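Local atomic coordinates of virulence-associated protein I (Coxiella burnetii, PDB entry 3TRB), a protein that probably binds DNA through a helix-turn-helix domain and serves as the antidote component of a HigA-family addiction module. Residues A[29-34]-A[39-44]; A[51-56]-A[75-80]; A[58-63]-A[68-73]; A[64-67]-A[72-75]. One frame throughout, in Å; residues are numbered along the deposited sequence.

How the contacts relate
Contact 1 joins helices 30-37 and 41-48, while contacts 3 and 4 bind helix 56-66 to the start of helix 70-96, their centres only about 2 Å apart. The two groups meet directly: I39 CG2 lies 3.6 Å from R61 CD, and L33 CD1 lies 3.8 Å from F65 CE2. Contact 2 fastens the loop before helix 56-66 to helix 70-96 farther along. Its I54 reaches into contact 3, with CD1 3.8 Å from CE3 of W73, the tryptophan shared by contacts 3 and 4. Contacts 1, 3 and 4 all lie in the helix-turn-helix region, which probably binds DNA; no other chain touches contact 1, while contacts 2, 3 and 4 also meet the second subunit.

Contact 1: residues A[29-34]-A[39-44]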
loop_
_atom_site.group_PDB
_atom_site.type_symbol
_atom_site.label_atom_id
_atom_site.label_comp_id
_atom_site.label_asym_id
_atom_site.label_seq_id
_atom_site.Cartn_x
_atom_site.Cartn_y
_atom_site.Cartn_z
ATOM N N SER A 29 13.977 20.326 31.610
ATOM C CA SER A 29 13.066 21.418 31.278
ATOM C C SER A 29 12.844 21.534 29.774
ATOM O O SER A 29 13.528 20.883 28.983
ATOM C CB SER A 29 13.603 22.744 31.819
ATOM O OG SER A 29 14.770 23.144 31.121
ATOM N N ALA A 30 11.887 22.370 29.389
ATOM C CA ALA A 30 11.612 22.621 27.980
ATOM C C ALA A 30 12.807 23.300 27.322
ATOM O O ALA A 30 13.171 22.977 26.191
ATOM C CB ALA A 30 10.362 23.472 27.825
ATOM N N ASN A 31 13.413 24.244 28.036
ATOM C CA ASN A 31 14.601 24.933 27.543
ATOM C C ASN A 31 15.769 23.983 27.308
ATOM O O ASN A 31 16.451 24.065 26.288
ATOM C CB ASN A 31 15.017 26.053 28.502
ATOM C CG ASN A 31 14.331 27.369 28.196
ATOM O OD1 ASN A 31 14.725 28.086 27.277
ATOM N ND2 ASN A 31 13.306 27.699 28.973
ATOM N N GLN A 32 15.995 23.082 28.259
ATOM C CA GLN A 32 17.066 22.098 28.144
ATOM C C GLN A 32 16.895 21.237 26.897
ATOM O O GLN A 32 17.838 21.046 26.131
ATOM C CB GLN A 32 17.124 21.210 29.389
ATOM C CG GLN A 32 17.649 21.911 30.632
ATOM C CD GLN A 32 17.659 21.001 31.846
ATOM O OE1 GLN A 32 16.626 20.775 32.474
ATOM N NE2 GLN A 32 18.831 20.476 32.182
ATOM N N LEU A 33 15.687 20.719 26.701
ATOM C CA LEU A 33 15.394 19.892 25.536
ATOM C C LEU A 33 15.569 20.682 24.245
ATOM O O LEU A 33 16.161 20.194 23.283
ATOM C CB LEU A 33 13.973 19.329 25.614
ATOM C CG LEU A 33 13.550 18.460 24.429
ATOM C CD1 LEU A 33 14.500 17.280 24.258
ATOM C CD2 LEU A 33 12.116 17.982 24.588
ATOM N N ALA A 34 15.048 21.906 24.232
ATOM C CA ALA A 34 15.133 22.768 23.059
ATOM C C ALA A 34 16.582 22.978 22.631
ATOM O O ALA A 34 16.895 22.943 21.441
ATOM C CB ALA A 34 14.455 24.102 23.332
ATOM N N ILE A 39 16.149 23.565 18.637
ATOM C CA ILE A 39 14.903 24.154 18.158
ATOM C C ILE A 39 14.413 25.191 19.160
ATOM O O ILE A 39 14.805 25.160 20.328
ATOM C CB ILE A 39 13.809 23.085 17.946
ATOM C CG1 ILE A 39 13.524 22.343 19.254
ATOM C CG2 ILE A 39 14.215 22.110 16.851
ATOM C CD1 ILE A 39 12.474 21.258 19.124
ATOM N N PRO A 40 13.556 26.120 18.710
ATOM C CA PRO A 40 13.038 27.155 19.611
ATOM C C PRO A 40 12.347 26.535 20.817
ATOM O O PRO A 40 11.663 25.520 20.677
ATOM C CB PRO A 40 12.015 27.894 18.743
ATOM C CG PRO A 40 12.464 27.654 17.344
ATOM C CD PRO A 40 13.032 26.268 17.341
ATOM N N THR A 41 12.534 27.133 21.990
ATOM C CA THR A 41 11.872 26.656 23.197
ATOM C C THR A 41 10.364 26.669 22.987
ATOM O O THR A 41 9.648 25.803 23.486
ATOM C CB THR A 41 12.223 27.521 24.425
ATOM O OG1 THR A 41 13.644 27.541 24.608
ATOM C CG2 THR A 41 11.565 26.960 25.675
ATOM N N ASN A 42 9.890 27.660 22.238
ATOM C CA ASN A 42 8.473 27.776 21.910
ATOM C C ASN A 42 7.910 26.510 21.271
ATOM O O ASN A 42 6.786 26.106 21.565
ATOM C CB ASN A 42 8.237 28.972 20.987
ATOM C CG ASN A 42 8.413 30.298 21.696
ATOM O OD1 ASN A 42 7.944 30.482 22.820
ATOM N ND2 ASN A 42 9.092 31.233 21.042
ATOM N N ARG A 43 8.695 25.892 20.395
ATOM C CA ARG A 43 8.265 24.680 19.706
ATOM C C ARG A 43 8.102 23.516 20.678
ATOM O O ARG A 43 7.126 22.769 20.608
ATOM C CB ARG A 43 9.257 24.310 18.602
ATOM C CG ARG A 43 8.808 23.155 17.723
ATOM C CD ARG A 43 9.792 22.931 16.589
ATOM N NE ARG A 43 10.003 24.149 15.814
ATOM C CZ ARG A 43 10.980 24.317 14.928
ATOM N NH1 ARG A 43 11.850 23.344 14.700
ATOM N NH2 ARG A 43 11.090 25.465 14.272
ATOM N N VAL A 44 9.062 23.367 21.585
ATOM C CA VAL A 44 8.990 22.327 22.604
ATOM C C VAL A 44 7.796 22.553 23.528
ATOM O O VAL A 44 7.025 21.635 23.797
ATOM C CB VAL A 44 10.278 22.275 23.448
ATOM C CG1 VAL A 44 10.088 21.364 24.649
ATOM C CG2 VAL A 44 11.453 21.813 22.597
#
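V44 pushes its two methyl groups against the face of helix 30-37, CG1 overlapping A30 and L33, 3.8 Å from A30 CB, while CG2 lies on A34, 3.8 Å from A34 CB. With CG1 trans to the backbone N (chi1 170°), the two branches spread along the neighbouring helix and straddle its A30-A34 turn. A34 is also lodged against the start of the second helix, its CB 3.6 Å from T41 CA. Beside this apolar patch, T41 OG1 donates to N31 OD1 over 2.9 Å, approaching from above the carbonyl plane of the amide, and T41 CG2 lies alongside the same amide. The turn itself is closed by the backbone, I39 N donating to A34 O at 3.0 Å. At the far end, S29 and Q32 form a capping box that starts helix 30-37. Behind the contact, L33 continues into the core on F65, L18 and L22. Two short helices joined by a tight turn and packed against each other form the helix-turn-helix motif, in which helix 41-48 would probably be the DNA-recognition helix.

Contact 2: residues A[51-56]-A[75-80]; sequences ARSITA and NLQDAY
I54 and Q77 bring their CA atoms to 6.4 Å, the closest backbone approach between an extended loop, 51-56, and a turn of helix 70-96. The loop has no regular structure until T55, which takes the N-cap position of helix 56-66. The main bond runs from backbone to side chain: I54 N donates to Q77 OE1 over 2.9 Å, almost straight at 167°, although the N-H comes in above the plane of the amide and not along a lone pair. Q77 gets there by leaving its helix with CG trans to the backbone N (chi1 -172°) and then bending at chi2 (66°), which turns the amide to the loop. S53 lies beside that amide, its CB 3.6 Å from Q77 CD. Its hydroxyl is linked to the amide nitrogen through a water, which sits 2.7 Å from S53 OG and accepts from Q77 NE2 at 3.2 Å. NE2 also donates to D81 on the next turn of the helix, so both ends of the amide are engaged and its rotation is fixed. The I54 side chain packs on P14, A59 and L62, and P14 also touches Q77. The chemistry is therefore that of a buried glutamine standing in for a backbone partner: it satisfies a main-chain N-H that has no helix or strand to pair with, and so ties the loop to the long helix.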
loop_
_atom_site.group_PDB
_atom_site.type_symbol
_atom_site.label_atom_id
_atom_site.label_comp_id
_atom_site.label_asym_id
_atom_site.label_seq_id
_atom_site.Cartn_x
_atom_site.Cartn_y
_atom_site.Cartn_z
ATOM N N ALA A 51 -0.387 21.880 21.785
ATOM C CA ALA A 51 -0.819 22.953 20.897
ATOM C C ALA A 51 -0.184 22.839 19.515
ATOM O O ALA A 51 -0.549 23.568 18.597
ATOM C CB ALA A 51 -0.512 24.311 21.516
ATOM N N ARG A 52 0.779 21.938 19.373
ATOM C CA ARG A 52 1.399 21.705 18.076
ATOM C C ARG A 52 1.739 20.233 17.892
ATOM O O ARG A 52 1.909 19.494 18.861
ATOM C CB ARG A 52 2.643 22.579 17.892
ATOM C CG ARG A 52 2.349 24.069 17.739
ATOM C CD ARG A 52 1.438 24.352 16.551
ATOM N NE ARG A 52 1.244 25.785 16.337
ATOM C CZ ARG A 52 0.271 26.505 16.887
ATOM N NH1 ARG A 52 -0.612 25.934 17.692
ATOM N NH2 ARG A 52 0.179 27.803 16.631
ATOM N N SER A 53 1.830 19.817 16.635
ATOM C CA SER A 53 2.083 18.421 16.299
ATOM C C SER A 53 3.572 18.126 16.168
ATOM O O SER A 53 4.389 19.040 16.067
ATOM C CB SER A 53 1.374 18.047 14.994
ATOM O OG SER A 53 -0.026 18.244 15.093
ATOM N N ILE A 54 3.919 16.842 16.176
ATOM C CA ILE A 54 5.287 16.425 15.898
ATOM C C ILE A 54 5.472 16.256 14.398
ATOM O O ILE A 54 4.894 15.353 13.789
ATOM C CB ILE A 54 5.641 15.103 16.596
ATOM C CG1 ILE A 54 5.628 15.276 18.117
ATOM C CG2 ILE A 54 7.005 14.607 16.137
ATOM C CD1 ILE A 54 6.166 14.079 18.868
ATOM N N THR A 55 6.273 17.133 13.802
ATOM C CA THR A 55 6.575 17.033 12.381
ATOM C C THR A 55 7.690 16.020 12.158
ATOM O O THR A 55 8.296 15.534 13.112
ATOM C CB THR A 55 7.008 18.392 11.806
ATOM O OG1 THR A 55 8.227 18.810 12.434
ATOM C CG2 THR A 55 5.932 19.438 12.049
ATOM N N ALA A 56 7.954 15.701 10.896
ATOM C CA ALA A 56 9.017 14.762 10.558
ATOM C C ALA A 56 10.376 15.275 11.025
ATOM O O ALA A 56 11.219 14.501 11.477
ATOM C CB ALA A 56 9.034 14.491 9.062
ATOM N N ASN A 75 4.264 7.894 14.819
ATOM C CA ASN A 75 3.171 6.971 15.109
ATOM C C ASN A 75 2.375 7.391 16.340
ATOM O O ASN A 75 1.176 7.122 16.434
ATOM C CB ASN A 75 3.688 5.541 15.265
ATOM C CG ASN A 75 3.759 4.800 13.941
ATOM O OD1 ASN A 75 3.451 5.359 12.886
ATOM N ND2 ASN A 75 4.168 3.540 13.989
ATOM N N LEU A 76 3.043 8.046 17.286
ATOM C CA LEU A 76 2.352 8.620 18.433
ATOM C C LEU A 76 1.414 9.724 17.963
ATOM O O LEU A 76 0.278 9.822 18.419
ATOM C CB LEU A 76 3.351 9.167 19.457
ATOM C CG LEU A 76 4.129 8.134 20.272
ATOM C CD1 LEU A 76 5.025 8.827 21.284
ATOM C CD2 LEU A 76 3.175 7.176 20.969
ATOM N N GLN A 77 1.895 10.549 17.039
ATOM C CA GLN A 77 1.082 11.624 16.488
ATOM C C GLN A 77 -0.085 11.058 15.684
ATOM O O GLN A 77 -1.207 11.557 15.768
ATOM C CB GLN A 77 1.932 12.542 15.611
ATOM C CG GLN A 77 1.215 13.798 15.161
ATOM C CD GLN A 77 0.895 14.726 16.316
ATOM O OE1 GLN A 77 1.778 15.108 17.084
ATOM N NE2 GLN A 77 -0.375 15.089 16.449
ATOM N N ASP A 78 0.186 10.014 14.907
ATOM C CA ASP A 78 -0.854 9.360 14.119
ATOM C C ASP A 78 -1.969 8.837 15.011
ATOM O O ASP A 78 -3.149 9.069 14.745
ATOM C CB ASP A 78 -0.278 8.201 13.308
ATOM C CG ASP A 78 0.665 8.660 12.220
ATOM O OD1 ASP A 78 0.632 9.854 11.854
ATOM O OD2 ASP A 78 1.435 7.816 11.724
ATOM N N ALA A 79 -1.586 8.121 16.066
ATOM C CA ALA A 79 -2.549 7.553 17.001
ATOM C C ALA A 79 -3.452 8.644 17.556
ATOM O O ALA A 79 -4.669 8.477 17.638
ATOM C CB ALA A 79 -1.826 6.832 18.130
ATOM N N TYR A 80 -2.847 9.767 17.928
ATOM C CA TYR A 80 -3.593 10.899 18.459
ATOM C C TYR A 80 -4.505 11.510 17.401
ATOM O O TYR A 80 -5.674 11.791 17.668
ATOM C CB TYR A 80 -2.635 11.959 19.007
ATOM C CG TYR A 80 -3.307 13.253 19.404
ATOM C CD1 TYR A 80 -3.881 13.406 20.660
ATOM C CD2 TYR A 80 -3.361 14.327 18.526
ATOM C CE1 TYR A 80 -4.494 14.590 21.027
ATOM C CE2 TYR A 80 -3.971 15.514 18.884
ATOM C CZ TYR A 80 -4.536 15.640 20.135
ATOM O OH TYR A 80 -5.142 16.823 20.489
HETATM O O HOH W 1 -1.162 18.012 17.538
#

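Contact 3: residues A[58-63]-A[68-73]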
loop_
_atom_site.group_PDB
_atom_site.type_symbol
_atom_site.label_atom_id
_atom_site.label_comp_id
_atom_site.label_asym_id
_atom_site.label_seq_id
_atom_site.Cartn_x
_atom_site.Cartn_y
_atom_site.Cartn_z
ATOM N N THR A 58 10.977 17.266 13.618
ATOM C CA THR A 58 11.041 17.120 15.066
ATOM C C THR A 58 11.240 15.659 15.449
ATOM O O THR A 58 11.985 15.347 16.379
ATOM C CB THR A 58 9.775 17.659 15.743
ATOM O OG1 THR A 58 9.623 19.050 15.432
ATOM C CG2 THR A 58 9.865 17.490 17.251
ATOM N N ALA A 59 10.572 14.766 14.725
ATOM C CA ALA A 59 10.694 13.336 14.975
ATOM C C ALA A 59 12.138 12.868 14.810
ATOM O O ALA A 59 12.637 12.077 15.609
ATOM C CB ALA A 59 9.770 12.555 14.052
ATOM N N LEU A 60 12.802 13.363 13.770
ATOM C CA LEU A 60 14.193 13.007 13.506
ATOM C C LEU A 60 15.110 13.498 14.618
ATOM O O LEU A 60 16.047 12.806 15.014
ATOM C CB LEU A 60 14.650 13.582 12.163
ATOM C CG LEU A 60 14.101 12.912 10.900
ATOM C CD1 LEU A 60 14.487 13.707 9.664
ATOM C CD2 LEU A 60 14.604 11.482 10.800
ATOM N N ARG A 61 14.833 14.696 15.122
ATOM C CA ARG A 61 15.633 15.273 16.197
ATOM C C ARG A 61 15.421 14.514 17.505
ATOM O O ARG A 61 16.380 14.197 18.209
ATOM C CB ARG A 61 15.313 16.758 16.368
ATOM C CG ARG A 61 15.585 17.580 15.117
ATOM C CD ARG A 61 15.244 19.047 15.311
ATOM N NE ARG A 61 15.571 19.828 14.123
ATOM C CZ ARG A 61 16.769 20.347 13.878
ATOM N NH1 ARG A 61 17.758 20.169 14.743
ATOM N NH2 ARG A 61 16.979 21.043 12.769
ATOM N N LEU A 62 14.161 14.226 17.820
ATOM C CA LEU A 62 13.824 13.442 19.003
ATOM C C LEU A 62 14.452 12.055 18.935
ATOM O O LEU A 62 14.961 11.545 19.934
ATOM C CB LEU A 62 12.307 13.322 19.155
ATOM C CG LEU A 62 11.555 14.582 19.584
ATOM C CD1 LEU A 62 10.054 14.386 19.434
ATOM C CD2 LEU A 62 11.913 14.962 21.016
ATOM N N ALA A 63 14.414 11.448 17.753
ATOM C CA ALA A 63 14.986 10.122 17.554
ATOM C C ALA A 63 16.483 10.111 17.852
ATOM O O ALA A 63 16.986 9.205 18.516
ATOM C CB ALA A 63 14.724 9.643 16.134
ATOM N N THR A 68 15.785 6.769 19.768
ATOM C CA THR A 68 14.663 5.992 19.258
ATOM C C THR A 68 14.637 6.052 17.738
ATOM O O THR A 68 15.600 6.489 17.108
ATOM C CB THR A 68 13.322 6.533 19.786
ATOM O OG1 THR A 68 13.012 7.771 19.132
ATOM C CG2 THR A 68 13.386 6.757 21.288
ATOM N N THR A 69 13.532 5.607 17.151
ATOM C CA THR A 69 13.302 5.791 15.727
ATOM C C THR A 69 12.419 7.016 15.539
ATOM O O THR A 69 11.667 7.384 16.442
ATOM C CB THR A 69 12.591 4.576 15.108
ATOM O OG1 THR A 69 11.262 4.481 15.636
ATOM C CG2 THR A 69 13.351 3.297 15.417
ATOM N N PRO A 70 12.514 7.666 14.370
ATOM C CA PRO A 70 11.581 8.760 14.089
ATOM C C PRO A 70 10.163 8.219 13.904
ATOM O O PRO A 70 9.193 8.924 14.183
ATOM C CB PRO A 70 12.117 9.349 12.780
ATOM C CG PRO A 70 12.884 8.236 12.145
ATOM C CD PRO A 70 13.492 7.474 13.286
ATOM N N GLU A 71 10.054 6.973 13.453
ATOM C CA GLU A 71 8.755 6.337 13.264
ATOM C C GLU A 71 7.968 6.272 14.567
ATOM O O GLU A 71 6.750 6.445 14.575
ATOM C CB GLU A 71 8.919 4.931 12.680
ATOM C CG GLU A 71 9.347 4.891 11.217
ATOM C CD GLU A 71 10.846 5.030 11.028
ATOM O OE1 GLU A 71 11.572 5.152 12.037
ATOM O OE2 GLU A 71 11.297 5.008 9.864
ATOM N N PHE A 72 8.669 6.017 15.667
ATOM C CA PHE A 72 8.034 5.944 16.979
ATOM C C PHE A 72 7.251 7.212 17.297
ATOM O O PHE A 72 6.106 7.147 17.742
ATOM C CB PHE A 72 9.080 5.692 18.068
ATOM C CG PHE A 72 8.573 5.919 19.463
ATOM C CD1 PHE A 72 7.911 4.914 20.149
ATOM C CD2 PHE A 72 8.766 7.137 20.093
ATOM C CE1 PHE A 72 7.448 5.121 21.435
ATOM C CE2 PHE A 72 8.306 7.350 21.377
ATOM C CZ PHE A 72 7.646 6.341 22.048
ATOM N N TRP A 73 7.874 8.364 17.062
ATOM C CA TRP A 73 7.268 9.646 17.404
ATOM C C TRP A 73 6.132 10.035 16.462
ATOM O O TRP A 73 5.129 10.602 16.891
ATOM C CB TRP A 73 8.330 10.748 17.458
ATOM C CG TRP A 73 9.306 10.551 18.576
ATOM C CD1 TRP A 73 10.584 10.086 18.480
ATOM C CD2 TRP A 73 9.072 10.795 19.968
ATOM N NE1 TRP A 73 11.164 10.034 19.727
ATOM C CE2 TRP A 73 10.256 10.463 20.657
ATOM C CE3 TRP A 73 7.977 11.265 20.700
ATOM C CZ2 TRP A 73 10.376 10.588 22.037
ATOM C CZ3 TRP A 73 8.097 11.389 22.072
ATOM C CH2 TRP A 73 9.289 11.051 22.726
#
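L62 lies over one face of the W73 indole: its CB makes a CH-pi contact 3.7 Å from the centroid of the five-membered ring, only 18° off the ring normal, while CD1 rests on the same face nearer the rim. Beside this pair A59 CB meets W73 CB at 4.1 Å. A63 CB is pressed into the turn, 3.5 Å from P70 N and close to P70 CD, and L60 CD2 touches P70 CB at 3.8 Å. The backbones are joined directly as well, T68 N making a weak bond to A63 O. A second shell helps to position the indole. T68 OG1 takes a weak bond from W73 NE1 at 3.0 Å and gives its own proton to T69 O. T69 then caps the new helix, its OG1 accepting from F72 N over 3.0 Å. Farther out, I54 and L18 also pack on L62 and W73, and in the second subunit A85 and I82 lie on L60 and P70 respectively. The contact is thus held chiefly by apolar packing, with the threonines giving the indole N-H and the first turn of helix 70-96 hydrogen-bonding partners.

Contact 4: residues A[64-67]-A[72-75]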
loop_
_atom_site.group_PDB
_atom_site.type_symbol
_atom_site.label_atom_id
_atom_site.label_comp_id
_atom_site.label_asym_id
_atom_site.label_seq_id
_atom_site.Cartn_x
_atom_site.Cartn_y
_atom_site.Cartn_z
ATOM N N LYS A 64 17.185 11.127 17.361
ATOM C CA LYS A 64 18.627 11.241 17.559
ATOM C C LYS A 64 18.966 11.490 19.025
ATOM O O LYS A 64 19.938 10.948 19.547
ATOM C CB LYS A 64 19.195 12.368 16.691
ATOM C CG LYS A 64 20.688 12.618 16.871
ATOM C CD LYS A 64 21.523 11.515 16.244
ATOM C CE LYS A 64 23.013 11.805 16.373
ATOM N NZ LYS A 64 23.404 13.057 15.666
ATOM N N PHE A 65 18.158 12.311 19.690
ATOM C CA PHE A 65 18.409 12.655 21.084
ATOM C C PHE A 65 18.077 11.513 22.040
ATOM O O PHE A 65 18.883 11.166 22.903
ATOM C CB PHE A 65 17.630 13.910 21.479
ATOM C CG PHE A 65 17.781 14.290 22.927
ATOM C CD1 PHE A 65 18.967 14.828 23.394
ATOM C CD2 PHE A 65 16.732 14.120 23.817
ATOM C CE1 PHE A 65 19.109 15.184 24.723
ATOM C CE2 PHE A 65 16.867 14.474 25.146
ATOM C CZ PHE A 65 18.058 15.007 25.599
ATOM N N PHE A 66 16.888 10.936 21.886
ATOM C CA PHE A 66 16.423 9.884 22.787
ATOM C C PHE A 66 16.903 8.492 22.377
ATOM O O PHE A 66 16.747 7.529 23.127
ATOM C CB PHE A 66 14.893 9.901 22.908
ATOM C CG PHE A 66 14.363 11.055 23.710
ATOM C CD1 PHE A 66 14.518 11.088 25.084
ATOM C CD2 PHE A 66 13.708 12.106 23.091
ATOM C CE1 PHE A 66 14.035 12.149 25.827
ATOM C CE2 PHE A 66 13.222 13.169 23.829
ATOM C CZ PHE A 66 13.386 13.190 25.198
ATOM N N GLY A 67 17.486 8.391 21.188
ATOM C CA GLY A 67 17.985 7.118 20.703
ATOM C C GLY A 67 16.875 6.186 20.255
ATOM O O GLY A 67 16.997 4.965 20.349
ATOM N N PHE A 72 8.669 6.017 15.667
ATOM C CA PHE A 72 8.034 5.944 16.979
ATOM C C PHE A 72 7.251 7.212 17.297
ATOM O O PHE A 72 6.106 7.147 17.742
ATOM C CB PHE A 72 9.080 5.692 18.068
ATOM C CG PHE A 72 8.573 5.919 19.463
ATOM C CD1 PHE A 72 7.911 4.914 20.149
ATOM C CD2 PHE A 72 8.766 7.137 20.093
ATOM C CE1 PHE A 72 7.448 5.121 21.435
ATOM C CE2 PHE A 72 8.306 7.350 21.377
ATOM C CZ PHE A 72 7.646 6.341 22.048
ATOM N N TRP A 73 7.874 8.364 17.062
ATOM C CA TRP A 73 7.268 9.646 17.404
ATOM C C TRP A 73 6.132 10.035 16.462
ATOM O O TRP A 73 5.129 10.602 16.891
ATOM C CB TRP A 73 8.330 10.748 17.458
ATOM C CG TRP A 73 9.306 10.551 18.576
ATOM C CD1 TRP A 73 10.584 10.086 18.480
ATOM C CD2 TRP A 73 9.072 10.795 19.968
ATOM N NE1 TRP A 73 11.164 10.034 19.727
ATOM C CE2 TRP A 73 10.256 10.463 20.657
ATOM C CE3 TRP A 73 7.977 11.265 20.700
ATOM C CZ2 TRP A 73 10.376 10.588 22.037
ATOM C CZ3 TRP A 73 8.097 11.389 22.072
ATOM C CH2 TRP A 73 9.289 11.051 22.726
ATOM N N LEU A 74 6.289 9.723 15.180
ATOM C CA LEU A 74 5.248 10.027 14.206
ATOM C C LEU A 74 4.028 9.137 14.411
ATOM O O LEU A 74 2.896 9.570 14.206
ATOM C CB LEU A 74 5.780 9.893 12.777
ATOM C CG LEU A 74 6.821 10.930 12.355
ATOM C CD1 LEU A 74 7.193 10.755 10.890
ATOM C CD2 LEU A 74 6.300 12.334 12.609
ATOM N N ASN A 75 4.264 7.894 14.819
ATOM C CA ASN A 75 3.171 6.971 15.109
ATOM C C ASN A 75 2.375 7.391 16.340
ATOM O O ASN A 75 1.176 7.122 16.434
ATOM C CB ASN A 75 3.688 5.541 15.265
ATOM C CG ASN A 75 3.759 4.800 13.941
ATOM O OD1 ASN A 75 3.451 5.359 12.886
ATOM N ND2 ASN A 75 4.168 3.540 13.989
#
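F66 and W73 touch where helix 56-66 ends and helix 70-96 begins, in a domain of the helix-turn-helix family whose helices share an apolar core. F66 is the last helical residue before G67, which leaves the helix with a positive phi of 75°. The F66 side chain sets out from CB, which is 4.6 Å from W73 CZ2, and swings CG trans to the carbonyl carbon (chi1 -73°), directing the ring back over the turn to the tryptophan. CG comes 4.3 Å from W73 CZ2. The next atom, CD2, makes the closest approach, 3.8 Å from the same CZ2, and CE2 beyond it is still 4.2 Å from W73 CZ2. CZ, at the tip, lies farther from the indole. The planes of the phenyl ring and the six-membered indole ring are inclined by 42°, with centroids 5.8 Å apart, an oblique meeting and not a stack. The F66 side chain also packs on L18 and L22 of helix 14-24 and on L25 in the loop after it. Both partners are backed by a phenylalanine next to them in sequence. F72 puts CE2 over the centre of the indole, 3.6 Å above its plane. F65, whose ring stacks on H36, takes the side of the F66 ring away from W73, with its CD2 3.5 Å above the ring centre.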